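PDB 3F75: cathepsin L Propeptide from Toxoplasma gondii, which forms the helical I29-type propeptide of a cathepsin L-like cysteine protease of the papain family, a domain that typically keeps such enzymes inhibited. Local coordinates for residues E18-D23 with N51-I56. Numbering follows the deposited sequence.
Sequences EAHFQD and NNLVYI
The phenyl ring of F21 receives CD2 of L53 at its edge, close to the ring plane, with F21 CD1 3.9 Å from that methyl. V54 comes in obliquely at the far end of the same ring, where its CG2 lies 3.6 Å from F21 CZ, and F21 CE1 touches both methyls. The imidazole of H20 adds a looser oblique contact, its CE1 4.4 Å from L53 CD2; that ring also meets W16, which packs on L53 as well. F21 reaches across because CG is anti to its carbonyl carbon (chi1 -73°), while the CB of L53 is directed toward segment 18-23 and, with CG anti to the backbone N (chi1 -173°), its CD2 methyl arrives at the F21 ring. Here helices 18-32 and 39-60 of the I29 propeptide fold meet; the axes of segments 18-23 and 51-56 run at 102° to each other and approach to 11.6 Å. The interface is small and mainly apolar, burying 141 Å² summed over both sides, and no hydrogen bond spans the two segments. F21 extends onto Y46 and K50 of the longer helix, and E18 fastens the same region by a salt bridge to K50 and a hydrogen bond to Y46.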
loop_
_atom_site.group_PDB
_atom_site.type_symbol
_atom_site.label_atom_id
_atom_site.label_comp_id
_atom_site.label_asym_id
_atom_site.label_seq_id
_atom_site.Cartn_x
_atom_site.Cartn_y
_atom_site.Cartn_z
ATOM N N GLU B 18 -8.472 34.205 2.498
ATOM C CA GLU B 18 -9.546 33.266 2.159
ATOM C C GLU B 18 -9.605 32.996 0.652
ATOM O O GLU B 18 -9.762 31.856 0.222
ATOM C CB GLU B 18 -10.894 33.812 2.655
ATOM C CG GLU B 18 -12.049 32.821 2.601
ATOM C CD GLU B 18 -11.830 31.602 3.481
ATOM O OE1 GLU B 18 -11.132 31.716 4.508
ATOM O OE2 GLU B 18 -12.364 30.528 3.151
ATOM N N ALA B 19 -9.464 34.052 -0.146
ATOM C CA ALA B 19 -9.486 33.932 -1.598
ATOM C C ALA B 19 -8.414 32.975 -2.121
ATOM O O ALA B 19 -8.656 32.287 -3.106
ATOM C CB ALA B 19 -9.337 35.291 -2.246
ATOM N N HIS B 20 -7.244 32.925 -1.474
ATOM C CA HIS B 20 -6.217 31.949 -1.846
ATOM C C HIS B 20 -6.722 30.521 -1.593
ATOM O O HIS B 20 -6.594 29.650 -2.458
ATOM C CB HIS B 20 -4.895 32.159 -1.097
ATOM C CG HIS B 20 -3.943 31.012 -1.257
ATOM N ND1 HIS B 20 -3.802 30.020 -0.307
ATOM C CD2 HIS B 20 -3.138 30.660 -2.289
ATOM C CE1 HIS B 20 -2.934 29.120 -0.737
ATOM N NE2 HIS B 20 -2.514 29.486 -1.935
ATOM N N PHE B 21 -7.277 30.294 -0.402
ATOM C CA PHE B 21 -7.863 28.997 -0.072
ATOM C C PHE B 21 -9.005 28.666 -1.022
ATOM O O PHE B 21 -9.121 27.535 -1.480
ATOM C CB PHE B 21 -8.367 28.973 1.369
ATOM C CG PHE B 21 -7.273 28.914 2.405
ATOM C CD1 PHE B 21 -6.386 27.847 2.442
ATOM C CD2 PHE B 21 -7.158 29.900 3.367
ATOM C CE1 PHE B 21 -5.386 27.779 3.411
ATOM C CE2 PHE B 21 -6.156 29.843 4.343
ATOM C CZ PHE B 21 -5.275 28.777 4.366
ATOM N N GLN B 22 -9.835 29.652 -1.348
ATOM C CA GLN B 22 -10.935 29.419 -2.289
ATOM C C GLN B 22 -10.431 29.014 -3.670
ATOM O O GLN B 22 -10.955 28.074 -4.270
ATOM C CB GLN B 22 -11.837 30.643 -2.391
ATOM C CG GLN B 22 -12.684 30.850 -1.138
ATOM C CD GLN B 22 -13.435 32.166 -1.137
ATOM O OE1 GLN B 22 -13.045 33.119 -1.812
ATOM N NE2 GLN B 22 -14.519 32.230 -0.368
ATOM N N ASP B 23 -9.417 29.709 -4.172
ATOM C CA ASP B 23 -8.809 29.342 -5.451
ATOM C C ASP B 23 -8.195 27.947 -5.387
ATOM O O ASP B 23 -8.309 27.155 -6.329
ATOM C CB ASP B 23 -7.706 30.321 -5.846
ATOM C CG ASP B 23 -8.229 31.692 -6.226
ATOM O OD1 ASP B 23 -9.422 31.819 -6.552
ATOM O OD2 ASP B 23 -7.424 32.646 -6.215
ATOM N N ASN B 51 -7.651 22.789 6.196
ATOM C CA ASN B 51 -6.848 22.282 7.298
ATOM C C ASN B 51 -5.688 21.415 6.826
ATOM O O ASN B 51 -4.552 21.573 7.309
ATOM C CB ASN B 51 -7.708 21.506 8.293
ATOM C CG ASN B 51 -8.545 22.427 9.185
ATOM O OD1 ASN B 51 -8.249 23.621 9.333
ATOM N ND2 ASN B 51 -9.593 21.872 9.779
ATOM N N ASN B 52 -5.962 20.528 5.872
ATOM C CA ASN B 52 -4.905 19.680 5.292
ATOM C C ASN B 52 -3.864 20.483 4.508
ATOM O O ASN B 52 -2.660 20.206 4.576
ATOM C CB ASN B 52 -5.495 18.622 4.365
ATOM C CG ASN B 52 -6.291 17.567 5.092
ATOM O OD1 ASN B 52 -6.041 17.275 6.274
ATOM N ND2 ASN B 52 -7.258 16.963 4.379
ATOM N N LEU B 53 -4.333 21.463 3.748
ATOM C CA LEU B 53 -3.455 22.330 2.970
ATOM C C LEU B 53 -2.491 23.088 3.892
ATOM O O LEU B 53 -1.280 23.178 3.621
ATOM C CB LEU B 53 -4.289 23.304 2.125
ATOM C CG LEU B 53 -3.512 24.164 1.125
ATOM C CD1 LEU B 53 -2.772 23.272 0.123
ATOM C CD2 LEU B 53 -4.422 25.154 0.404
ATOM N N VAL B 54 -3.027 23.627 4.983
ATOM C CA VAL B 54 -2.210 24.354 5.950
ATOM C C VAL B 54 -1.195 23.391 6.572
ATOM O O VAL B 54 0.003 23.711 6.696
ATOM C CB VAL B 54 -3.071 25.048 7.038
ATOM C CG1 VAL B 54 -2.190 25.531 8.187
ATOM C CG2 VAL B 54 -3.870 26.205 6.436
ATOM N N TYR B 55 -1.661 22.189 6.907
ATOM C CA TYR B 55 -0.775 21.185 7.456
ATOM C C TYR B 55 0.392 20.860 6.548
ATOM O O TYR B 55 1.521 20.794 7.004
ATOM C CB TYR B 55 -1.548 19.906 7.744
ATOM C CG TYR B 55 -0.678 18.811 8.303
ATOM C CD1 TYR B 55 -0.316 18.813 9.633
ATOM C CD2 TYR B 55 -0.215 17.776 7.497
ATOM C CE1 TYR B 55 0.477 17.821 10.154
ATOM C CE2 TYR B 55 0.565 16.759 8.020
ATOM C CZ TYR B 55 0.918 16.798 9.340
ATOM O OH TYR B 55 1.690 15.806 9.885
ATOM N N ILE B 56 0.100 20.648 5.261
ATOM C CA ILE B 56 1.092 20.262 4.274
ATOM C C ILE B 56 2.127 21.368 4.123
ATOM O O ILE B 56 3.342 21.118 4.225
ATOM C CB ILE B 56 0.406 19.952 2.908
ATOM C CG1 ILE B 56 -0.419 18.671 3.019
ATOM C CG2 ILE B 56 1.420 19.852 1.760
ATOM C CD1 ILE B 56 -1.364 18.438 1.828
#